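Local coordinates for protein iota-carrageenase (Alteromonas sp., PDB 1H80) that hydrolyses the 1,4-beta linkages of iota-carrageenan, a sulfated galactan of red algal cell walls, acting within the chain and inverting the anomeric configuration, at residues L58-G63 with I78-D83; Y65-I70 with R98-G103; V84-T89 with N118-D123; V122-S127 with F148-N153. All coordinates share one frame; numbering follows the deposited sequence. Where two conformers were deposited one is given.

Contact 1: residues L58-G63 with I78-D83. With CA (calcium ion), chain C; NA (sodium ion), chain G.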
loop_
_atom_site.group_PDB
_atom_site.type_symbol
_atom_site.label_atom_id
_atom_site.label_comp_id
_atom_site.label_asym_id
_atom_site.label_seq_id
_atom_site.Cartn_x
_atom_site.Cartn_y
_atom_site.Cartn_z
ATOM N N LEU A 58 -13.293 22.555 -5.682
ATOM C CA LEU A 58 -13.411 23.021 -4.315
ATOM C C LEU A 58 -12.002 23.304 -3.834
ATOM O O LEU A 58 -11.125 22.442 -3.915
ATOM C CB LEU A 58 -14.036 21.952 -3.417
ATOM C CG LEU A 58 -14.063 22.359 -1.941
ATOM C CD1 LEU A 58 -14.994 23.554 -1.757
ATOM C CD2 LEU A 58 -14.527 21.187 -1.090
ATOM N N LEU A 59 -11.773 24.516 -3.351
ATOM C CA LEU A 59 -10.462 24.862 -2.841
ATOM C C LEU A 59 -10.489 24.754 -1.328
ATOM O O LEU A 59 -11.390 25.289 -0.690
ATOM C CB LEU A 59 -10.082 26.298 -3.216
ATOM C CG LEU A 59 -8.705 26.749 -2.709
ATOM C CD1 LEU A 59 -7.607 25.955 -3.413
ATOM C CD2 LEU A 59 -8.521 28.230 -2.968
ATOM N N ILE A 60 -9.529 24.026 -0.769
ATOM C CA ILE A 60 -9.399 23.917 0.677
ATOM C C ILE A 60 -8.217 24.842 0.937
ATOM O O ILE A 60 -7.070 24.500 0.652
ATOM C CB ILE A 60 -9.065 22.487 1.127
ATOM C CG1 ILE A 60 -10.239 21.564 0.800
ATOM C CG2 ILE A 60 -8.780 22.466 2.624
ATOM C CD1 ILE A 60 -10.058 20.137 1.292
ATOM N N PRO A 61 -8.490 26.044 1.462
ATOM C CA PRO A 61 -7.465 27.045 1.751
ATOM C C PRO A 61 -6.600 26.743 2.956
ATOM O O PRO A 61 -6.969 25.946 3.815
ATOM C CB PRO A 61 -8.282 28.318 1.928
ATOM C CG PRO A 61 -9.493 27.810 2.625
ATOM C CD PRO A 61 -9.821 26.523 1.880
ATOM N N ASN A 62 -5.448 27.397 3.015
ATOM C CA ASN A 62 -4.521 27.188 4.112
ATOM C C ASN A 62 -5.191 27.242 5.474
ATOM O O ASN A 62 -6.001 28.125 5.757
ATOM C CB ASN A 62 -3.381 28.199 4.038
ATOM C CG ASN A 62 -2.435 27.903 2.901
ATOM O OD1 ASN A 62 -2.188 26.739 2.588
ATOM N ND2 ASN A 62 -1.891 28.943 2.282
ATOM N N GLY A 63 -4.840 26.271 6.305
ATOM C CA GLY A 63 -5.393 26.171 7.638
ATOM C C GLY A 63 -5.337 24.725 8.074
ATOM O O GLY A 63 -4.833 23.868 7.341
ATOM N N ILE A 78 -11.147 18.515 -5.927
ATOM C CA ILE A 78 -10.616 19.212 -4.774
ATOM C C ILE A 78 -9.160 19.597 -4.941
ATOM O O ILE A 78 -8.328 18.785 -5.347
ATOM C CB ILE A 78 -10.784 18.341 -3.511
ATOM C CG1 ILE A 78 -12.275 18.083 -3.273
ATOM C CG2 ILE A 78 -10.148 19.023 -2.306
ATOM C CD1 ILE A 78 -12.559 17.091 -2.164
ATOM N N ARG A 79 -8.867 20.859 -4.646
ATOM C CA ARG A 79 -7.509 21.368 -4.718
ATOM C C ARG A 79 -7.197 21.890 -3.333
ATOM O O ARG A 79 -7.997 22.601 -2.723
ATOM C CB ARG A 79 -7.397 22.470 -5.775
ATOM C CG ARG A 79 -7.542 21.925 -7.197
ATOM C CD ARG A 79 -6.441 20.907 -7.507
ATOM N NE ARG A 79 -6.578 20.298 -8.830
ATOM C CZ ARG A 79 -7.371 19.268 -9.123
ATOM N NH1 ARG A 79 -8.126 18.691 -8.191
ATOM N NH2 ARG A 79 -7.407 18.813 -10.368
ATOM N N VAL A 80 -6.027 21.524 -2.834
ATOM C CA VAL A 80 -5.632 21.898 -1.485
ATOM C C VAL A 80 -4.417 22.807 -1.452
ATOM O O VAL A 80 -3.388 22.495 -2.043
ATOM C CB VAL A 80 -5.329 20.623 -0.674
ATOM C CG1 VAL A 80 -5.125 20.967 0.786
ATOM C CG2 VAL A 80 -6.459 19.614 -0.851
ATOM N N GLU A 81 -4.519 23.932 -0.754
ATOM C CA GLU A 81 -3.376 24.831 -0.690
ATOM C C GLU A 81 -2.199 24.171 0.021
ATOM O O GLU A 81 -2.369 23.265 0.840
ATOM C CB GLU A 81 -3.765 26.164 -0.051
ATOM C CG GLU A 81 -4.733 26.943 -0.935
ATOM C CD GLU A 81 -4.827 28.415 -0.576
ATOM O OE1 GLU A 81 -5.001 28.731 0.616
ATOM O OE2 GLU A 81 -4.737 29.259 -1.496
ATOM N N SER A 82 -1.003 24.640 -0.307
ATOM C CA SER A 82 0.240 24.057 0.183
ATOM C C SER A 82 0.578 24.054 1.669
ATOM O O SER A 82 1.436 23.276 2.098
ATOM C CB SER A 82 1.408 24.661 -0.596
ATOM O OG SER A 82 2.603 23.943 -0.355
ATOM N N ASP A 83 -0.064 24.910 2.458
ATOM C CA ASP A 83 0.227 24.937 3.889
ATOM C C ASP A 83 -0.889 24.297 4.696
ATOM O O ASP A 83 -0.919 24.385 5.923
ATOM C CB ASP A 83 0.456 26.374 4.363
ATOM C CG ASP A 83 1.696 26.993 3.751
ATOM O OD1 ASP A 83 2.758 26.333 3.772
ATOM O OD2 ASP A 83 1.614 28.137 3.253
HETATM CA CA CA C . 3.483 22.393 1.411
HETATM NA NA NA G . -5.227 31.065 -0.080
HETATM O O HOH W 1 4.108 24.472 2.271
HETATM O O HOH W 2 3.034 21.339 3.560
HETATM O O HOH W 3 5.804 22.258 2.498
HETATM O O HOH W 4 4.696 20.162 1.364
HETATM O O HOH W 5 -5.007 31.113 2.189
#

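Contact 2: residues Y65-I70 with R98-G103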
loop_
_atom_site.group_PDB
_atom_site.type_symbol
_atom_site.label_atom_id
_atom_site.label_comp_id
_atom_site.label_asym_id
_atom_site.label_seq_id
_atom_site.Cartn_x
_atom_site.Cartn_y
_atom_site.Cartn_z
ATOM N N TYR A 65 -7.584 21.512 9.253
ATOM C CA TYR A 65 -8.935 20.983 9.224
ATOM C C TYR A 65 -9.029 19.592 9.795
ATOM O O TYR A 65 -8.089 18.803 9.710
ATOM C CB TYR A 65 -9.438 20.945 7.784
ATOM C CG TYR A 65 -9.349 22.279 7.109
ATOM C CD1 TYR A 65 -10.374 23.213 7.247
ATOM C CD2 TYR A 65 -8.221 22.632 6.374
ATOM C CE1 TYR A 65 -10.274 24.469 6.669
ATOM C CE2 TYR A 65 -8.111 23.885 5.794
ATOM C CZ TYR A 65 -9.141 24.798 5.946
ATOM O OH TYR A 65 -9.036 26.046 5.388
ATOM N N HIS A 66 -10.185 19.303 10.374
ATOM C CA HIS A 66 -10.452 17.994 10.937
ATOM C C HIS A 66 -11.581 17.365 10.133
ATOM O O HIS A 66 -12.694 17.893 10.084
ATOM C CB HIS A 66 -10.840 18.117 12.411
ATOM C CG HIS A 66 -9.698 18.500 13.298
ATOM N ND1 HIS A 66 -9.191 19.780 13.353
ATOM C CD2 HIS A 66 -8.930 17.756 14.128
ATOM C CE1 HIS A 66 -8.160 19.808 14.179
ATOM N NE2 HIS A 66 -7.981 18.592 14.663
ATOM N N PHE A 67 -11.274 16.248 9.478
ATOM C CA PHE A 67 -12.255 15.538 8.667
ATOM C C PHE A 67 -12.277 14.065 9.036
ATOM O O PHE A 67 -11.295 13.529 9.545
ATOM C CB PHE A 67 -11.898 15.585 7.174
ATOM C CG PHE A 67 -11.749 16.962 6.604
ATOM C CD1 PHE A 67 -12.753 17.913 6.749
ATOM C CD2 PHE A 67 -10.620 17.288 5.854
ATOM C CE1 PHE A 67 -12.633 19.166 6.153
ATOM C CE2 PHE A 67 -10.493 18.537 5.254
ATOM C CZ PHE A 67 -11.501 19.476 5.403
ATOM N N LEU A 68 -13.400 13.419 8.748
ATOM C CA LEU A 68 -13.539 11.987 8.962
ATOM C C LEU A 68 -14.800 11.483 8.279
ATOM O O LEU A 68 -15.853 12.121 8.344
ATOM C CB LEU A 68 -13.586 11.634 10.453
ATOM C CG LEU A 68 -13.184 10.177 10.717
ATOM C CD1 LEU A 68 -11.687 10.013 10.471
ATOM C CD2 LEU A 68 -13.520 9.786 12.151
ATOM N N GLY A 69 -14.675 10.350 7.596
ATOM C CA GLY A 69 -15.810 9.741 6.927
ATOM C C GLY A 69 -16.455 10.562 5.830
ATOM O O GLY A 69 -17.671 10.508 5.642
ATOM N N ILE A 70 -15.645 11.319 5.101
ATOM C CA ILE A 70 -16.161 12.148 4.020
ATOM C C ILE A 70 -16.516 11.271 2.826
ATOM O O ILE A 70 -15.747 10.390 2.442
ATOM C CB ILE A 70 -15.112 13.185 3.577
ATOM C CG1 ILE A 70 -14.650 14.010 4.782
ATOM C CG2 ILE A 70 -15.689 14.080 2.489
ATOM C CD1 ILE A 70 -15.755 14.797 5.449
ATOM N N ARG A 98 -11.721 6.273 7.985
ATOM C CA ARG A 98 -11.011 6.811 6.835
ATOM C C ARG A 98 -11.359 8.287 6.766
ATOM O O ARG A 98 -12.464 8.685 7.133
ATOM C CB ARG A 98 -11.456 6.130 5.536
ATOM C CG ARG A 98 -11.424 4.612 5.566
ATOM C CD ARG A 98 -12.790 4.055 5.924
ATOM N NE ARG A 98 -12.782 2.600 6.020
ATOM C CZ ARG A 98 -13.874 1.857 6.161
ATOM N NH1 ARG A 98 -15.066 2.433 6.218
ATOM N NH2 ARG A 98 -13.773 0.538 6.249
ATOM N N LEU A 99 -10.420 9.105 6.311
ATOM C CA LEU A 99 -10.682 10.527 6.194
ATOM C C LEU A 99 -11.641 10.692 5.024
ATOM O O LEU A 99 -12.657 11.383 5.125
ATOM C CB LEU A 99 -9.396 11.303 5.903
ATOM C CG LEU A 99 -8.364 11.483 7.014
ATOM C CD1 LEU A 99 -7.161 12.218 6.448
ATOM C CD2 LEU A 99 -8.960 12.263 8.167
ATOM N N PHE A 100 -11.324 10.016 3.922
ATOM C CA PHE A 100 -12.115 10.114 2.704
ATOM C C PHE A 100 -12.489 8.769 2.102
ATOM O O PHE A 100 -11.656 7.871 2.002
ATOM C CB PHE A 100 -11.326 10.894 1.650
ATOM C CG PHE A 100 -10.647 12.119 2.186
ATOM C CD1 PHE A 100 -11.392 13.180 2.681
ATOM C CD2 PHE A 100 -9.258 12.208 2.201
ATOM C CE1 PHE A 100 -10.765 14.315 3.190
ATOM C CE2 PHE A 100 -8.620 13.338 2.706
ATOM C CZ PHE A 100 -9.377 14.394 3.202
ATOM N N GLU A 101 -13.744 8.642 1.691
ATOM C CA GLU A 101 -14.203 7.419 1.053
ATOM C C GLU A 101 -14.653 7.817 -0.345
ATOM O O GLU A 101 -15.357 8.811 -0.517
ATOM C CB GLU A 101 -15.347 6.792 1.849
ATOM C CG GLU A 101 -14.921 6.398 3.257
ATOM C CD GLU A 101 -15.940 5.533 3.970
ATOM O OE1 GLU A 101 -17.119 5.935 4.047
ATOM O OE2 GLU A 101 -15.554 4.451 4.460
ATOM N N VAL A 102 -14.225 7.054 -1.343
ATOM C CA VAL A 102 -14.564 7.364 -2.724
ATOM C C VAL A 102 -15.159 6.159 -3.430
ATOM O O VAL A 102 -14.436 5.260 -3.860
ATOM C CB VAL A 102 -13.313 7.823 -3.503
ATOM C CG1 VAL A 102 -13.720 8.457 -4.826
ATOM C CG2 VAL A 102 -12.502 8.792 -2.656
ATOM N N GLY A 103 -16.483 6.138 -3.537
ATOM C CA GLY A 103 -17.148 5.042 -4.210
ATOM C C GLY A 103 -17.414 3.854 -3.312
ATOM O O GLY A 103 -17.729 2.771 -3.794
#

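Contact 3: residues V84-T89 with N118-D123. With CA (calcium ion), chain C.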
loop_
_atom_site.group_PDB
_atom_site.type_symbol
_atom_site.label_atom_id
_atom_site.label_comp_id
_atom_site.label_asym_id
_atom_site.label_seq_id
_atom_site.Cartn_x
_atom_site.Cartn_y
_atom_site.Cartn_z
ATOM N N VAL A 84 -1.807 23.639 4.001
ATOM C CA VAL A 84 -2.922 22.985 4.665
ATOM C C VAL A 84 -2.474 21.773 5.464
ATOM O O VAL A 84 -1.569 21.044 5.065
ATOM C CB VAL A 84 -3.986 22.525 3.645
ATOM C CG1 VAL A 84 -4.992 21.577 4.314
ATOM C CG2 VAL A 84 -4.712 23.737 3.090
ATOM N N ILE A 85 -3.109 21.585 6.614
ATOM C CA ILE A 85 -2.836 20.439 7.460
ATOM C C ILE A 85 -4.196 19.809 7.693
ATOM O O ILE A 85 -5.136 20.479 8.128
ATOM C CB ILE A 85 -2.230 20.840 8.816
ATOM C CG1 ILE A 85 -0.861 21.487 8.606
ATOM C CG2 ILE A 85 -2.105 19.604 9.701
ATOM C CD1 ILE A 85 -0.237 22.038 9.874
ATOM N N ILE A 86 -4.312 18.533 7.354
ATOM C CA ILE A 86 -5.558 17.813 7.543
ATOM C C ILE A 86 -5.341 16.745 8.599
ATOM O O ILE A 86 -4.407 15.948 8.513
ATOM C CB ILE A 86 -6.033 17.156 6.228
ATOM C CG1 ILE A 86 -6.526 18.239 5.265
ATOM C CG2 ILE A 86 -7.141 16.155 6.510
ATOM C CD1 ILE A 86 -6.872 17.723 3.876
ATOM N N LYS A 87 -6.206 16.747 9.604
ATOM C CA LYS A 87 -6.123 15.780 10.692
ATOM C C LYS A 87 -7.441 15.034 10.805
ATOM O O LYS A 87 -8.493 15.555 10.448
ATOM C CB LYS A 87 -5.834 16.492 12.016
ATOM C CG LYS A 87 -4.520 17.247 12.053
ATOM C CD LYS A 87 -4.325 17.905 13.409
ATOM C CE LYS A 87 -2.956 18.536 13.527
ATOM N NZ LYS A 87 -2.726 19.050 14.905
ATOM N N PRO A 88 -7.403 13.791 11.305
ATOM C CA PRO A 88 -8.640 13.022 11.442
ATOM C C PRO A 88 -9.447 13.458 12.661
ATOM O O PRO A 88 -8.904 13.602 13.758
ATOM C CB PRO A 88 -8.141 11.589 11.564
ATOM C CG PRO A 88 -6.846 11.757 12.296
ATOM C CD PRO A 88 -6.224 12.960 11.609
ATOM N N THR A 89 -10.739 13.677 12.458
ATOM C CA THR A 89 -11.611 14.073 13.553
ATOM C C THR A 89 -11.731 12.873 14.473
ATOM O O THR A 89 -11.850 11.741 14.009
ATOM C CB THR A 89 -13.007 14.441 13.048
ATOM O OG1 THR A 89 -12.897 15.477 12.067
ATOM C CG2 THR A 89 -13.877 14.930 14.199
ATOM N N ASN A 118 3.948 22.374 -3.579
ATOM C CA ASN A 118 4.727 21.236 -3.111
ATOM C C ASN A 118 3.928 20.270 -2.247
ATOM O O ASN A 118 4.493 19.387 -1.598
ATOM C CB ASN A 118 5.994 21.693 -2.369
ATOM C CG ASN A 118 5.693 22.528 -1.144
ATOM O OD1 ASN A 118 4.650 22.381 -0.519
ATOM N ND2 ASN A 118 6.631 23.401 -0.782
ATOM N N GLY A 119 2.610 20.438 -2.235
ATOM C CA GLY A 119 1.767 19.527 -1.484
ATOM C C GLY A 119 1.435 19.946 -0.075
ATOM O O GLY A 119 2.026 20.875 0.464
ATOM N N PHE A 120 0.478 19.246 0.522
ATOM C CA PHE A 120 0.055 19.563 1.873
ATOM C C PHE A 120 0.347 18.411 2.806
ATOM O O PHE A 120 0.951 17.414 2.418
ATOM C CB PHE A 120 -1.438 19.887 1.911
ATOM C CG PHE A 120 -2.315 18.784 1.399
ATOM C CD1 PHE A 120 -2.496 18.596 0.033
ATOM C CD2 PHE A 120 -2.962 17.926 2.283
ATOM C CE1 PHE A 120 -3.308 17.572 -0.447
ATOM C CE2 PHE A 120 -3.774 16.903 1.815
ATOM C CZ PHE A 120 -3.950 16.723 0.448
ATOM N N LEU A 121 -0.111 18.547 4.041
ATOM C CA LEU A 121 0.139 17.532 5.039
ATOM C C LEU A 121 -1.110 16.900 5.631
ATOM O O LEU A 121 -2.076 17.590 5.960
ATOM C CB LEU A 121 0.957 18.142 6.178
ATOM C CG LEU A 121 1.287 17.228 7.356
ATOM C CD1 LEU A 121 2.323 16.211 6.922
ATOM C CD2 LEU A 121 1.814 18.054 8.517
ATOM N N VAL A 122 -1.090 15.576 5.726
ATOM C CA VAL A 122 -2.158 14.827 6.379
ATOM C C VAL A 122 -1.404 14.388 7.626
ATOM O O VAL A 122 -0.409 13.671 7.530
ATOM C CB VAL A 122 -2.599 13.595 5.578
ATOM C CG1 VAL A 122 -3.495 12.716 6.441
ATOM C CG2 VAL A 122 -3.349 14.035 4.335
ATOM N N ASP A 123 -1.864 14.830 8.790
ATOM C CA ASP A 123 -1.168 14.537 10.038
ATOM C C ASP A 123 -1.919 13.610 10.994
ATOM O O ASP A 123 -3.012 13.934 11.460
ATOM C CB ASP A 123 -0.858 15.870 10.728
ATOM C CG ASP A 123 0.081 15.729 11.905
ATOM O OD1 ASP A 123 0.674 14.647 12.086
ATOM O OD2 ASP A 123 0.235 16.726 12.644
HETATM CA CA CA C . 3.483 22.393 1.411
HETATM O O HOH W 4 4.696 20.162 1.364
HETATM O O HOH W 1 4.108 24.472 2.271
HETATM O O HOH W 2 3.034 21.339 3.560
HETATM O O HOH W 3 5.804 22.258 2.498
#

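Contact 4: residues V122-S127 with F148-N153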
loop_
_atom_site.group_PDB
_atom_site.type_symbol
_atom_site.label_atom_id
_atom_site.label_comp_id
_atom_site.label_asym_id
_atom_site.label_seq_id
_atom_site.Cartn_x
_atom_site.Cartn_y
_atom_site.Cartn_z
ATOM N N VAL A 122 -1.090 15.576 5.726
ATOM C CA VAL A 122 -2.158 14.827 6.379
ATOM C C VAL A 122 -1.404 14.388 7.626
ATOM O O VAL A 122 -0.409 13.671 7.530
ATOM C CB VAL A 122 -2.599 13.595 5.578
ATOM C CG1 VAL A 122 -3.495 12.716 6.441
ATOM C CG2 VAL A 122 -3.349 14.035 4.335
ATOM N N ASP A 123 -1.864 14.830 8.790
ATOM C CA ASP A 123 -1.168 14.537 10.038
ATOM C C ASP A 123 -1.919 13.610 10.994
ATOM O O ASP A 123 -3.012 13.934 11.460
ATOM C CB ASP A 123 -0.858 15.870 10.728
ATOM C CG ASP A 123 0.081 15.729 11.905
ATOM O OD1 ASP A 123 0.674 14.647 12.086
ATOM O OD2 ASP A 123 0.235 16.726 12.644
ATOM N N PHE A 124 -1.319 12.456 11.280
ATOM C CA PHE A 124 -1.906 11.478 12.197
ATOM C C PHE A 124 -1.140 11.461 13.517
ATOM O O PHE A 124 -1.506 10.726 14.434
ATOM C CB PHE A 124 -1.837 10.054 11.627
ATOM C CG PHE A 124 -2.750 9.795 10.463
ATOM C CD1 PHE A 124 -3.733 10.706 10.095
ATOM C CD2 PHE A 124 -2.643 8.602 9.750
ATOM C CE1 PHE A 124 -4.598 10.431 9.040
ATOM C CE2 PHE A 124 -3.502 8.318 8.693
ATOM C CZ PHE A 124 -4.481 9.234 8.338
ATOM N N LYS A 125 -0.084 12.262 13.610
ATOM C CA LYS A 125 0.754 12.284 14.809
ATOM C C LYS A 125 0.063 12.540 16.145
ATOM O O LYS A 125 0.469 11.976 17.163
ATOM C CB LYS A 125 1.903 13.284 14.634
ATOM C CG LYS A 125 2.850 12.932 13.491
ATOM C CD LYS A 125 4.158 13.715 13.562
ATOM C CE LYS A 125 3.937 15.221 13.530
ATOM N NZ LYS A 125 3.265 15.673 12.281
ATOM N N ASP A 126 -0.970 13.376 16.158
ATOM C CA ASP A 126 -1.664 13.675 17.411
ATOM C C ASP A 126 -2.994 12.942 17.563
ATOM O O ASP A 126 -3.767 13.228 18.482
ATOM C CB ASP A 126 -1.900 15.181 17.535
ATOM C CG ASP A 126 -0.620 15.985 17.410
ATOM O OD1 ASP A 126 0.349 15.686 18.140
ATOM O OD2 ASP A 126 -0.586 16.922 16.584
ATOM N N SER A 127 -3.261 11.990 16.675
ATOM C CA SER A 127 -4.512 11.245 16.733
ATOM C C SER A 127 -4.474 10.106 17.739
ATOM O O SER A 127 -3.454 9.437 17.896
ATOM C CB SER A 127 -4.860 10.678 15.356
ATOM O OG SER A 127 -6.040 9.895 15.422
ATOM N N PHE A 148 0.754 15.045 -1.618
ATOM C CA PHE A 148 0.667 15.348 -0.207
ATOM C C PHE A 148 1.552 14.400 0.566
ATOM O O PHE A 148 2.029 13.389 0.040
ATOM C CB PHE A 148 -0.785 15.311 0.284
ATOM C CG PHE A 148 -1.505 14.030 -0.002
ATOM C CD1 PHE A 148 -1.480 12.985 0.915
ATOM C CD2 PHE A 148 -2.251 13.881 -1.169
ATOM C CE1 PHE A 148 -2.193 11.812 0.678
ATOM C CE2 PHE A 148 -2.967 12.709 -1.418
ATOM C CZ PHE A 148 -2.940 11.673 -0.491
ATOM N N THR A 149 1.818 14.783 1.804
ATOM C CA THR A 149 2.652 13.997 2.689
ATOM C C THR A 149 1.759 13.513 3.814
ATOM O O THR A 149 0.862 14.230 4.258
ATOM C CB THR A 149 3.790 14.854 3.279
ATOM O OG1 THR A 149 4.656 15.289 2.223
ATOM C CG2 THR A 149 4.593 14.057 4.298
ATOM N N ILE A 150 1.995 12.286 4.250
ATOM C CA ILE A 150 1.221 11.710 5.330
ATOM C C ILE A 150 2.163 11.451 6.491
ATOM O O ILE A 150 3.065 10.623 6.385
ATOM C CB ILE A 150 0.593 10.369 4.912
ATOM C CG1 ILE A 150 -0.272 10.565 3.665
ATOM C CG2 ILE A 150 -0.227 9.799 6.065
ATOM C CD1 ILE A 150 -0.692 9.269 3.007
ATOM N N ASP A 151 1.978 12.187 7.581
ATOM C CA ASP A 151 2.786 11.988 8.776
ATOM C C ASP A 151 2.025 10.958 9.595
ATOM O O ASP A 151 1.113 11.289 10.356
ATOM C CB ASP A 151 2.929 13.289 9.565
ATOM C CG ASP A 151 4.187 14.055 9.210
ATOM O OD1 ASP A 151 4.824 13.735 8.183
ATOM O OD2 ASP A 151 4.537 14.985 9.962
ATOM N N ASP A 152 2.398 9.699 9.411
ATOM C CA ASP A 152 1.749 8.592 10.095
ATOM C C ASP A 152 2.313 8.440 11.500
ATOM O O ASP A 152 3.280 9.108 11.876
ATOM C CB ASP A 152 1.990 7.304 9.303
ATOM C CG ASP A 152 0.921 6.254 9.533
ATOM O OD1 ASP A 152 0.167 6.346 10.524
ATOM O OD2 ASP A 152 0.849 5.319 8.708
ATOM N N ASN A 153 1.687 7.563 12.273
ATOM C CA ASN A 153 2.126 7.273 13.629
ATOM C C ASN A 153 1.911 5.779 13.807
ATOM O O ASN A 153 1.285 5.325 14.764
ATOM C CB ASN A 153 1.304 8.065 14.645
ATOM C CG ASN A 153 1.804 7.879 16.059
ATOM O OD1 ASN A 153 3.010 7.875 16.304
ATOM N ND2 ASN A 153 0.881 7.733 17.000
HETATM O O HOH W 6 -1.471 8.866 16.293
#

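Contact 1: residues L58-G63 with I78-D83
The carboxylate of E81 and the amide of N62 lie with their planes 33° apart, the two side chains crossing at about a right angle. OE1 of E81 turns its anti lone pair, the one away from OE2, to the backbone N of N62 at 2.8 Å, and P61 CB packs 3.6 Å from that same OE1. Both carboxylate oxygens also bind a sodium ion, so E81 is fixed by metal and amide together. The N62 amide answers in the opposite direction: its OD1 accepts from the backbone N of D83 at 2.8 Å, the donor standing 34° from the carbonyl plane. N62 CG, beside its own backbone N (chi1 -72°), brings OD1 to this amide and to within 3.1 Å of E81 CB. Upstream, strands 56-60 and 76-80 are neighbouring parallel rungs of the beta-helix, joined by R79 N to L58 O, I60 N to R79 O and E81 N to I60 O, all 2.9 to 3.0 Å long. L58, I60, I78 and V80 face inward; the CD1 of I60 lies 3.8 Å from I78 CG2 and near V80, while helix 39-50 covers L58. On the other face, L59 CD1 lies against E81 CG. The bent chain of R79 folds back over its own strand: NH1 donates to I78 O with that oxygen close to the guanidinium plane, and also bonds S112 in the next rung. Past the strand, S82 gives both its backbone O and its OG to a calcium ion, and a water on that ion donates to OD1 of D83.

Contact 2: residues Y65-I70 with R98-G103
F67 and F100, both pointing into the interior of the parallel beta-helix, meet where strand 64-71 is interrupted and passes from strand 85-88 to strand 97-102, whose own chain turns a corner at L99. The rings approach obliquely, F67 CD2 coming to 4.0 Å from F100 CE1 at the edge of the F100 ring, near its plane. I70 uses that edge too: F100 CG lies anti to its carbonyl carbon, beside the backbone N (chi1 -44°), which turns the CD1 edge to I70 CB at 3.8 Å, the two side chains running alongside and pointing the same way. One face of the F100 ring is covered by CB of the preceding L99, which sits over the ring centre. L99 itself reaches back across the contact, its CD2 only 3.0 Å from F67 O, a tight fit of methyl against carbonyl. L68 adds its CD1 to this patch, resting against R98 O and, more loosely, against L99 CD2. Beyond these segments, F100 also meets the rings of F113 and F135, and helix 39-50 packs on F67 and I70, so the aromatic cluster spans several coils. The backbone changes partner at G69, whose phi is positive; its N bonds R98 O at 2.8 Å. A single parallel bridge, I70 with F100, then follows. I70 N reaches L99 O from 32° out of the carbonyl plane, and I70 O takes the N-H of E101 at 2.8 Å, while OE1 of E101 binds NE2 of Q71.

Contact 3: residues V84-T89 with N118-D123
The chi1 torsions of I86 and F120 bring the two side chains together: F120 CG sits in the crowded position between backbone N and carbonyl carbon (chi1 58°), while I86 CG1 lies beside its backbone N (chi1 -72°) with CD1 extended beyond it. The methyl CD1 of I86 thus ends 3.8 Å from F120 CE2, the two side chains crossing at a slant. Next to them V84 packs CB to CB with F120. Strands 85-88 and 120-123 are consecutive parallel rungs of the beta-helix, pinned by L121 N to V84 O, I86 N to L121 O (2.8 Å) and D123 N to I86 O (2.8 Å). On the outer face, I85 CG2 touches D123 CB, and K87 runs alongside D123 in the same direction. Just before strand 120-123, OD1 of N118 and the backbone O of G119 bind calcium, each at 2.3 Å; S82 adds two oxygens and four waters complete eight ligands, so the ion ties together the turns that lead into both rungs. K87 NZ stops 4.4 Å from D123 OD2, too far for a salt bridge, and D123 is instead paired with K125; the nearby lysine charge probably still favours the ionised carboxylate.

Contact 4: residues V122-S127 with F148-N153
K125 folds over D151, its CG 3.9 Å from D151 CB and its chain bent at chi3 and chi4 so that the ammonium group curls back to D151 OD2. NZ meets the anti lone pair of D151 OD2 at 2.7 Å and D123 OD1 at 2.8 Å, bridging two acids whose oxygens stay 4.4 Å apart, D123 OD1 to D151 OD2, with their planes 84° apart. D123 OD1 is held from both faces of its carboxylate: NZ comes from one, the backbone N of K125 from the other, the latter closing an Asx turn. One cation thus probably offsets the repulsion between the acids. F124 points inward, its ring edge at CD2 meeting OD1 of D152, whose carboxylate stands at 80° to the ring; OD1 also takes N153 N and bonds the hydroxyl of T155. V122 runs beside F148, CG2 to CD1 4.0 Å. The backbone ladder is V122 N to T149 O, D151 N to V122 O and F124 N to D151 O. A type I turn, F124 to S127, then carries the first segment off, and one water ties F124 O and S127 O to ND2 of N153. Within the beta-helix, strand 120-123 lies between strands 85-88 and 143-151; strand 177-185 flanks 143-151 on its far side and touches I150, and strand 132-141 packs on F124 and F148.

How the contacts relate
All four contacts are rung-to-rung pairings of parallel strands within one beta-helix, on the same side of the molecule's centre. Contacts 1 and 2 interleave along the chain, as do contacts 2 and 3; contact 3 follows contact 1, and contact 4 starts on strand 120-123, where contact 3 ends. Contacts 3 and 4 lie closest, about 7 Å between centres, and share V122 and D123; contacts 1 and 4 lie about 17 Å apart and do not touch. Contacts 1 and 3 meet at one calcium ion. Strand 64-71 of contact 2 pairs with strand 85-88 of contact 3, and L99 packs on V122, so the strands stack coil on coil into the right-handed parallel beta-helix that forms the enzyme's body.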